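L-ornithine 5-monooxygenase (Pseudomonas aeruginosa, PDB 3S5W) catalyses the FAD- and NADPH-dependent N5-hydroxylation of L-ornithine, the first step in making the hydroxamate groups of the siderophore pyoverdin. Local coordinates at residues V29-N42 against V178-G190. Sequence-based numbering, arbitrary orientation.
Sequences VVHDLIGVGFGPSN and VRTTRALVVSPGG. With FAD (flavin-adenine dinucleotide), chain C; PO4 (phosphate ion), chain D.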
ATOM      1  N   VAL A  29      29.546  11.892  -7.309  1.00 50.28           N
ATOM      2  CA  VAL A  29      28.486  12.099  -8.340  1.00 50.18           C
ATOM      3  C   VAL A  29      27.731  10.814  -8.724  1.00 48.45           C
ATOM      4  O   VAL A  29      26.529  10.885  -8.953  1.00 49.34           O
ATOM      5  CB  VAL A  29      28.971  12.902  -9.665  1.00 50.67           C
ATOM      6  CG1 VAL A  29      29.424  14.348  -9.349  1.00 51.98           C
ATOM      7  CG2 VAL A  29      30.017  12.135 -10.512  1.00 52.17           C
ATOM      8  N   VAL A  30      28.410   9.664  -8.815  1.00 46.48           N
ATOM      9  CA  VAL A  30      27.749   8.419  -9.289  1.00 44.34           C
ATOM     10  C   VAL A  30      27.348   7.443  -8.155  1.00 43.19           C
ATOM     11  O   VAL A  30      28.196   6.830  -7.500  1.00 43.12           O
ATOM     12  CB  VAL A  30      28.539   7.681 -10.432  1.00 44.21           C
ATOM     13  CG1 VAL A  30      27.836   6.399 -10.841  1.00 43.66           C
ATOM     14  CG2 VAL A  30      28.659   8.562 -11.662  1.00 44.50           C
ATOM     15  N   HIS A  31      26.042   7.296  -7.944  1.00 40.94           N
ATOM     16  CA  HIS A  31      25.542   6.447  -6.849  1.00 38.79           C
ATOM     17  C   HIS A  31      25.532   4.997  -7.261  1.00 36.88           C
ATOM     18  O   HIS A  31      25.472   4.678  -8.450  1.00 36.29           O
ATOM     19  CB  HIS A  31      24.153   6.919  -6.389  1.00 38.58           C
ATOM     20  CG  HIS A  31      24.132   8.354  -5.954  1.00 39.87           C
ATOM     21  ND1 HIS A  31      24.562   8.759  -4.709  1.00 42.25           N
ATOM     22  CD2 HIS A  31      23.781   9.483  -6.618  1.00 40.83           C
ATOM     23  CE1 HIS A  31      24.461  10.074  -4.616  1.00 43.04           C
ATOM     24  NE2 HIS A  31      23.980  10.537  -5.758  1.00 42.72           N
ATOM     25  N   ASP A  32      25.612   4.110  -6.271  1.00 35.66           N
ATOM     26  CA  ASP A  32      25.474   2.681  -6.513  1.00 34.56           C
ATOM     27  C   ASP A  32      23.998   2.294  -6.683  1.00 33.57           C
ATOM     28  O   ASP A  32      23.665   1.479  -7.543  1.00 32.83           O
ATOM     29  CB  ASP A  32      26.134   1.871  -5.380  1.00 34.99           C
ATOM     30  CG  ASP A  32      27.663   1.952  -5.419  1.00 37.21           C
ATOM     31  OD1 ASP A  32      28.235   1.653  -6.489  1.00 37.99           O
ATOM     32  OD2 ASP A  32      28.285   2.293  -4.388  1.00 36.77           O
ATOM     33  N   LEU A  33      23.133   2.897  -5.860  1.00 31.86           N
ATOM     34  CA  LEU A  33      21.700   2.616  -5.889  1.00 30.25           C
ATOM     35  C   LEU A  33      20.918   3.860  -5.581  1.00 28.80           C
ATOM     36  O   LEU A  33      21.220   4.586  -4.623  1.00 29.13           O
ATOM     37  CB  LEU A  33      21.325   1.531  -4.847  1.00 30.22           C
ATOM     38  CG  LEU A  33      19.842   1.095  -4.806  1.00 30.09           C
ATOM     39  CD1 LEU A  33      19.455   0.220  -6.036  1.00 30.23           C
ATOM     40  CD2 LEU A  33      19.532   0.389  -3.467  1.00 31.11           C
ATOM     41  N   ILE A  34      19.889   4.098  -6.375  1.00 27.89           N
ATOM     42  CA  ILE A  34      18.870   5.049  -5.988  1.00 27.57           C
ATOM     43  C   ILE A  34      17.530   4.309  -5.923  1.00 27.64           C
ATOM     44  O   ILE A  34      17.242   3.490  -6.778  1.00 26.63           O
ATOM     45  CB  ILE A  34      18.794   6.273  -6.950  1.00 27.90           C
ATOM     46  CG1 ILE A  34      20.140   7.007  -6.961  1.00 27.61           C
ATOM     47  CG2 ILE A  34      17.648   7.249  -6.541  1.00 27.47           C
ATOM     48  CD1 ILE A  34      20.145   8.249  -7.880  1.00 31.02           C
ATOM     49  N   GLY A  35      16.740   4.628  -4.894  1.00 27.68           N
ATOM     50  CA  GLY A  35      15.409   4.066  -4.739  1.00 26.86           C
ATOM     51  C   GLY A  35      14.332   5.104  -4.910  1.00 26.02           C
ATOM     52  O   GLY A  35      14.463   6.230  -4.440  1.00 26.87           O
ATOM     53  N   VAL A  36      13.270   4.717  -5.607  1.00 25.10           N
ATOM     54  CA  VAL A  36      12.082   5.526  -5.700  1.00 25.38           C
ATOM     55  C   VAL A  36      11.170   5.083  -4.546  1.00 25.19           C
ATOM     56  O   VAL A  36      10.662   3.934  -4.556  1.00 24.95           O
ATOM     57  CB  VAL A  36      11.362   5.304  -7.032  1.00 24.77           C
ATOM     58  CG1 VAL A  36      10.156   6.231  -7.135  1.00 25.97           C
ATOM     59  CG2 VAL A  36      12.323   5.501  -8.203  1.00 27.18           C
ATOM     60  N   GLY A  37      10.987   5.984  -3.583  1.00 24.65           N
ATOM     61  CA  GLY A  37      10.196   5.743  -2.370  1.00 23.46           C
ATOM     62  C   GLY A  37      11.055   5.340  -1.181  1.00 22.91           C
ATOM     63  O   GLY A  37      12.113   4.708  -1.326  1.00 21.74           O
ATOM     64  N   PHE A  38      10.604   5.724   0.006  1.00 22.78           N
ATOM     65  CA  PHE A  38      11.233   5.245   1.228  1.00 23.15           C
ATOM     66  C   PHE A  38      10.131   4.792   2.192  1.00 23.42           C
ATOM     67  O   PHE A  38      10.110   5.177   3.364  1.00 24.51           O
ATOM     68  CB  PHE A  38      12.142   6.316   1.870  1.00 22.65           C
ATOM     69  CG  PHE A  38      13.231   5.732   2.755  1.00 22.40           C
ATOM     70  CD1 PHE A  38      13.929   4.578   2.352  1.00 25.15           C
ATOM     71  CD2 PHE A  38      13.563   6.324   3.971  1.00 22.64           C
ATOM     72  CE1 PHE A  38      14.947   4.035   3.129  1.00 24.75           C
ATOM     73  CE2 PHE A  38      14.590   5.789   4.775  1.00 22.36           C
ATOM     74  CZ  PHE A  38      15.274   4.630   4.348  1.00 23.49           C
ATOM     75  N   GLY A  39       9.195   4.007   1.663  1.00 23.53           N
ATOM     76  CA  GLY A  39       8.224   3.292   2.507  1.00 23.16           C
ATOM     77  C   GLY A  39       8.840   1.984   3.008  1.00 22.58           C
ATOM     78  O   GLY A  39      10.044   1.720   2.801  1.00 22.51           O
ATOM     79  N   PRO A  40       8.014   1.123   3.643  1.00 22.30           N
ATOM     80  CA  PRO A  40       8.507  -0.126   4.206  1.00 21.81           C
ATOM     81  C   PRO A  40       9.393  -0.955   3.281  1.00 21.86           C
ATOM     82  O   PRO A  40      10.390  -1.492   3.742  1.00 22.12           O
ATOM     83  CB  PRO A  40       7.213  -0.889   4.575  1.00 22.65           C
ATOM     84  CG  PRO A  40       6.221   0.225   4.911  1.00 22.01           C
ATOM     85  CD  PRO A  40       6.628   1.428   4.055  1.00 22.53           C
ATOM     86  N   SER A  41       9.063  -1.049   1.988  1.00 22.16           N
ATOM     87  CA  SER A  41       9.886  -1.872   1.093  1.00 22.73           C
ATOM     88  C   SER A  41      11.342  -1.382   1.069  1.00 23.30           C
ATOM     89  O   SER A  41      12.278  -2.164   1.186  1.00 22.84           O
ATOM     90  CB  SER A  41       9.317  -1.890  -0.328  1.00 22.83           C
ATOM     91  OG  SER A  41       8.179  -2.716  -0.375  1.00 24.96           O
ATOM     92  N   ASN A  42      11.521  -0.084   0.876  1.00 22.97           N
ATOM     93  CA  ASN A  42      12.870   0.436   0.753  1.00 23.50           C
ATOM     94  C   ASN A  42      13.551   0.684   2.084  1.00 23.25           C
ATOM     95  O   ASN A  42      14.768   0.617   2.157  1.00 24.63           O
ATOM     96  CB  ASN A  42      12.914   1.646  -0.175  1.00 24.05           C
ATOM     97  CG  ASN A  42      12.864   1.242  -1.656  1.00 25.28           C
ATOM     98  OD1 ASN A  42      13.021   0.066  -2.011  1.00 26.96           O
ATOM     99  ND2 ASN A  42      12.683   2.223  -2.517  1.00 26.97           N
ATOM    100  N   VAL A 178      18.915  16.247 -10.878  1.00 35.48           N
ATOM    101  CA  VAL A 178      19.313  15.150 -11.762  1.00 35.73           C
ATOM    102  C   VAL A 178      20.469  14.441 -11.080  1.00 35.43           C
ATOM    103  O   VAL A 178      21.442  15.081 -10.679  1.00 35.90           O
ATOM    104  CB  VAL A 178      19.675  15.652 -13.220  1.00 35.48           C
ATOM    105  CG1 VAL A 178      20.163  14.506 -14.110  1.00 36.34           C
ATOM    106  CG2 VAL A 178      18.472  16.339 -13.860  1.00 36.61           C
ATOM    107  N   ARG A 179      20.334  13.130 -10.884  1.00 34.33           N
ATOM    108  CA  ARG A 179      21.373  12.317 -10.256  1.00 34.44           C
ATOM    109  C   ARG A 179      21.667  11.107 -11.120  1.00 34.20           C
ATOM    110  O   ARG A 179      20.835  10.667 -11.914  1.00 34.70           O
ATOM    111  CB  ARG A 179      20.951  11.840  -8.854  1.00 34.70           C
ATOM    112  CG  ARG A 179      20.825  12.908  -7.796  1.00 34.23           C
ATOM    113  CD  ARG A 179      20.467  12.214  -6.493  1.00 32.41           C
ATOM    114  NE  ARG A 179      20.227  13.138  -5.389  1.00 32.24           N
ATOM    115  CZ  ARG A 179      19.057  13.707  -5.110  1.00 32.15           C
ATOM    116  NH1 ARG A 179      17.993  13.502  -5.885  1.00 30.81           N
ATOM    117  NH2 ARG A 179      18.961  14.507  -4.061  1.00 31.92           N
ATOM    118  N   THR A 180      22.849  10.546 -10.936  1.00 34.47           N
ATOM    119  CA  THR A 180      23.297   9.450 -11.731  1.00 35.25           C
ATOM    120  C   THR A 180      23.513   8.211 -10.848  1.00 34.42           C
ATOM    121  O   THR A 180      24.020   8.327  -9.739  1.00 34.81           O
ATOM    122  CB  THR A 180      24.595   9.876 -12.479  1.00 35.66           C
ATOM    123  OG1 THR A 180      24.247  10.921 -13.389  1.00 38.76           O
ATOM    124  CG2 THR A 180      25.157   8.741 -13.271  1.00 36.52           C
ATOM    125  N   THR A 181      23.132   7.039 -11.357  1.00 34.01           N
ATOM    126  CA  THR A 181      23.203   5.788 -10.584  1.00 33.24           C
ATOM    127  C   THR A 181      23.491   4.540 -11.419  1.00 32.57           C
ATOM    128  O   THR A 181      23.031   4.434 -12.551  1.00 32.96           O
ATOM    129  CB  THR A 181      21.883   5.572  -9.741  1.00 33.14           C
ATOM    130  OG1 THR A 181      22.059   4.456  -8.855  1.00 31.78           O
ATOM    131  CG2 THR A 181      20.679   5.306 -10.640  1.00 31.96           C
ATOM    132  N   ARG A 182      24.235   3.591 -10.845  1.00 32.42           N
ATOM    133  CA  ARG A 182      24.477   2.263 -11.456  1.00 33.06           C
ATOM    134  C   ARG A 182      23.259   1.297 -11.389  1.00 32.23           C
ATOM    135  O   ARG A 182      23.149   0.342 -12.173  1.00 32.79           O
ATOM    136  CB  ARG A 182      25.702   1.570 -10.802  1.00 34.22           C
ATOM    137  CG  ARG A 182      26.991   2.431 -10.757  1.00 37.91           C
ATOM    138  CD  ARG A 182      28.156   1.710 -10.094  1.00 43.68           C
ATOM    139  NE  ARG A 182      29.427   2.410 -10.323  1.00 50.02           N
ATOM    140  CZ  ARG A 182      29.967   3.325  -9.509  1.00 52.24           C
ATOM    141  NH1 ARG A 182      29.358   3.679  -8.375  1.00 52.01           N
ATOM    142  NH2 ARG A 182      31.134   3.883  -9.825  1.00 52.02           N
ATOM    143  N   ALA A 183      22.349   1.547 -10.451  1.00 30.95           N
ATOM    144  CA  ALA A 183      21.222   0.639 -10.198  1.00 29.73           C
ATOM    145  C   ALA A 183      20.050   1.415  -9.583  1.00 28.86           C
ATOM    146  O   ALA A 183      20.249   2.459  -8.936  1.00 28.67           O
ATOM    147  CB  ALA A 183      21.658  -0.497  -9.262  1.00 30.06           C
ATOM    148  N   LEU A 184      18.848   0.892  -9.793  1.00 27.64           N
ATOM    149  CA  LEU A 184      17.612   1.529  -9.380  1.00 27.45           C
ATOM    150  C   LEU A 184      16.695   0.519  -8.701  1.00 27.13           C
ATOM    151  O   LEU A 184      16.573  -0.616  -9.163  1.00 26.42           O
ATOM    152  CB  LEU A 184      16.875   2.078 -10.602  1.00 27.61           C
ATOM    153  CG  LEU A 184      15.602   2.915 -10.418  1.00 28.57           C
ATOM    154  CD1 LEU A 184      15.855   4.302  -9.804  1.00 29.90           C
ATOM    155  CD2 LEU A 184      14.918   3.060 -11.766  1.00 31.96           C
ATOM    156  N   VAL A 185      16.026   0.956  -7.632  1.00 26.66           N
ATOM    157  CA  VAL A 185      14.956   0.120  -7.052  1.00 26.13           C
ATOM    158  C   VAL A 185      13.655   0.942  -7.010  1.00 25.31           C
ATOM    159  O   VAL A 185      13.621   2.026  -6.464  1.00 25.82           O
ATOM    160  CB  VAL A 185      15.375  -0.554  -5.707  1.00 26.24           C
ATOM    161  CG1 VAL A 185      15.723   0.485  -4.644  1.00 26.88           C
ATOM    162  CG2 VAL A 185      14.264  -1.502  -5.182  1.00 26.18           C
ATOM    163  N   VAL A 186      12.619   0.437  -7.663  1.00 24.14           N
ATOM    164  CA  VAL A 186      11.360   1.165  -7.816  1.00 24.64           C
ATOM    165  C   VAL A 186      10.312   0.605  -6.836  1.00 24.25           C
ATOM    166  O   VAL A 186       9.807  -0.489  -7.052  1.00 24.17           O
ATOM    167  CB  VAL A 186      10.830   1.072  -9.271  1.00 25.37           C
ATOM    168  CG1 VAL A 186       9.529   1.816  -9.408  1.00 25.76           C
ATOM    169  CG2 VAL A 186      11.860   1.698 -10.261  1.00 25.16           C
ATOM    170  N   SER A 187      10.002   1.365  -5.789  1.00 23.78           N
ATOM    171  CA  SER A 187       9.047   0.925  -4.730  1.00 24.33           C
ATOM    172  C   SER A 187       8.042   2.016  -4.355  1.00 24.60           C
ATOM    173  O   SER A 187       8.013   2.470  -3.207  1.00 24.15           O
ATOM    174  CB  SER A 187       9.841   0.510  -3.494  1.00 23.52           C
ATOM    175  OG  SER A 187      10.871  -0.392  -3.850  1.00 24.47           O
ATOM    176  N   PRO A 188       7.245   2.492  -5.336  1.00 25.45           N
ATOM    177  CA  PRO A 188       6.416   3.672  -5.100  1.00 25.62           C
ATOM    178  C   PRO A 188       5.013   3.396  -4.536  1.00 24.80           C
ATOM    179  O   PRO A 188       4.236   4.329  -4.348  1.00 24.08           O
ATOM    180  CB  PRO A 188       6.297   4.297  -6.503  1.00 25.88           C
ATOM    181  CG  PRO A 188       6.229   3.066  -7.400  1.00 26.04           C
ATOM    182  CD  PRO A 188       7.193   2.066  -6.755  1.00 26.23           C
ATOM    183  N   GLY A 189       4.694   2.125  -4.288  1.00 25.96           N
ATOM    184  CA  GLY A 189       3.399   1.758  -3.728  1.00 26.05           C
ATOM    185  C   GLY A 189       2.334   1.755  -4.805  1.00 27.74           C
ATOM    186  O   GLY A 189       2.655   1.926  -5.986  1.00 27.12           O
ATOM    187  N   GLY A 190       1.062   1.607  -4.413  1.00 27.31           N
ATOM    188  CA  GLY A 190      -0.011   1.567  -5.408  1.00 27.51           C
ATOM    189  C   GLY A 190      -0.597   2.941  -5.726  1.00 28.60           C
ATOM    190  O   GLY A 190      -0.331   3.931  -5.048  1.00 28.09           O
TER
HETATM  191  PA  FAD C 450       4.386   2.347   0.263  1.00 23.63           P
HETATM  192  O1A FAD C 450       3.137   2.681  -0.460  1.00 19.77           O
HETATM  193  O2A FAD C 450       4.236   2.152   1.782  1.00 19.53           O
HETATM  194  O5B FAD C 450       5.489   3.517   0.026  1.00 23.66           O
HETATM  195  C5B FAD C 450       5.669   4.042  -1.268  1.00 21.39           C
HETATM  196  C4B FAD C 450       6.413   5.349  -1.050  1.00 23.22           C
HETATM  197  O4B FAD C 450       6.742   5.859  -2.314  1.00 26.67           O
HETATM  198  C3B FAD C 450       5.508   6.382  -0.386  1.00 23.62           C
HETATM  199  O3B FAD C 450       6.094   6.829   0.821  1.00 24.22           O
HETATM  200  C2B FAD C 450       5.385   7.508  -1.420  1.00 24.49           C
HETATM  201  O2B FAD C 450       5.493   8.799  -0.831  1.00 27.34           O
HETATM  202  C1B FAD C 450       6.585   7.269  -2.286  1.00 25.52           C
HETATM  203  N9A FAD C 450       6.444   7.649  -3.688  1.00 27.25           N
HETATM  204  C8A FAD C 450       5.441   7.289  -4.581  1.00 30.44           C
HETATM  205  N7A FAD C 450       5.769   7.811  -5.800  1.00 29.15           N
HETATM  206  C5A FAD C 450       6.960   8.459  -5.678  1.00 28.77           C
HETATM  207  C6A FAD C 450       7.745   9.159  -6.593  1.00 30.58           C
HETATM  208  N6A FAD C 450       7.491   9.081  -7.910  1.00 28.73           N
HETATM  209  N1A FAD C 450       8.932   9.730  -6.142  1.00 28.54           N
HETATM  210  C2A FAD C 450       9.361   9.613  -4.836  1.00 27.82           C
HETATM  211  N3A FAD C 450       8.582   8.914  -3.921  1.00 25.41           N
HETATM  212  C4A FAD C 450       7.401   8.353  -4.350  1.00 28.24           C
HETATM  213  N1  FAD C 450       0.130  -4.313   4.669  1.00 22.48           N
HETATM  214  C2  FAD C 450       0.252  -5.187   5.741  1.00 25.26           C
HETATM  215  O2  FAD C 450       1.012  -6.139   5.676  1.00 23.60           O
HETATM  216  N3  FAD C 450      -0.482  -4.995   6.893  1.00 25.57           N
HETATM  217  C4  FAD C 450      -1.340  -3.932   7.022  1.00 28.10           C
HETATM  218  O4  FAD C 450      -1.946  -3.773   8.096  1.00 26.10           O
HETATM  219  C4X FAD C 450      -1.483  -3.049   5.934  1.00 25.20           C
HETATM  220  N5  FAD C 450      -2.358  -1.976   6.024  1.00 26.11           N
HETATM  221  C5X FAD C 450      -2.506  -1.115   4.949  1.00 27.52           C
HETATM  222  C6  FAD C 450      -3.394  -0.035   5.053  1.00 29.83           C
HETATM  223  C7  FAD C 450      -3.566   0.845   3.993  1.00 29.86           C
HETATM  224  C7M FAD C 450      -4.546   1.977   4.175  1.00 32.40           C
HETATM  225  C8  FAD C 450      -2.867   0.627   2.811  1.00 28.19           C
HETATM  226  C8M FAD C 450      -3.000   1.539   1.626  1.00 31.03           C
HETATM  227  C9  FAD C 450      -1.982  -0.440   2.696  1.00 26.97           C
HETATM  228  C9A FAD C 450      -1.773  -1.317   3.769  1.00 26.84           C
HETATM  229  N10 FAD C 450      -0.890  -2.399   3.672  1.00 23.80           N
HETATM  230  C10 FAD C 450      -0.765  -3.268   4.750  1.00 24.18           C
HETATM  231  C1' FAD C 450      -0.127  -2.700   2.419  1.00 23.37           C
HETATM  232  C2' FAD C 450       1.035  -1.728   2.130  1.00 23.22           C
HETATM  233  O2' FAD C 450       1.168  -1.773   0.705  1.00 24.65           O
HETATM  234  C3' FAD C 450       2.306  -2.232   2.796  1.00 24.06           C
HETATM  235  O3' FAD C 450       2.147  -2.370   4.222  1.00 23.72           O
HETATM  236  C4' FAD C 450       3.495  -1.265   2.567  1.00 22.97           C
HETATM  237  O4' FAD C 450       3.086   0.062   2.874  1.00 23.37           O
HETATM  238  C5' FAD C 450       4.148  -1.363   1.163  1.00 23.29           C
HETATM  239  O5' FAD C 450       5.400  -0.708   1.241  1.00 26.29           O
HETATM  240  P   FAD C 450       6.094   0.024  -0.025  1.00 24.11           P
HETATM  241  O1P FAD C 450       7.307   0.721   0.540  1.00 22.80           O
HETATM  242  O2P FAD C 450       6.305  -1.030  -1.078  1.00 20.51           O
HETATM  243  O3P FAD C 450       4.993   1.079  -0.494  1.00 21.18           O
HETATM  244  P   PO4 D 444      22.508  14.848  -2.754  1.00 53.64           P
HETATM  245  O1  PO4 D 444      23.290  13.830  -1.954  1.00 51.76           O
HETATM  246  O2  PO4 D 444      22.401  14.315  -4.166  1.00 51.76           O
HETATM  247  O3  PO4 D 444      23.250  16.168  -2.712  1.00 53.57           O
HETATM  248  O4  PO4 D 444      21.125  15.097  -2.180  1.00 50.73           O
HETATM  249  O   HOH W   1       9.153   2.236  -0.605  1.00 25.73           O
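Strands 33-36 and 183-186 pair in parallel as central neighbours of the FAD-domain sheet, Ile34 beside Leu184 and Val36 beside Val186. Ile34 N donates to Ala183 O (3.1 Å) and Val36 N to Val185 O (2.8 Å), while Val185 N and Ser187 N return bonds to Ile34 O and Val36 O. Beta-branched and aliphatic residues suit this buried sheet: Ile34 lays CG1 against Thr181 CB at 3.6 Å, and Val36 sets CG2 against Leu184 CD1 and CG1 against the FAD adenine. Thr181 OG1, anti to its own backbone N (chi1 -172°), hydrogen-bonds Ala183 O, which thus accepts twice. Strand 33-36, the glycine-rich turn and helix 40-56 form the beta-alpha start of a Rossmann-type dinucleotide fold. Gly37 takes backbone angles suited to glycine; Gly39, lacking a side chain, lets the backbone lie against the FAD phosphate. Ser41 N and OG bind the pyrophosphate, and a water links Gly39 N, Ser187 O and FAD O1P. Asn42 ND2 reaches Gly37 O (2.8 Å), and Ser187 OG donates to Asn42 OD1 (2.9 Å) from above the side-chain carbonyl plane. At the far end Arg182 NH1 forms a salt bridge with Asp32 OD1 (3.0 Å), its hydrogen bond bent and weak; Asp32 OD2 takes Glu60 N.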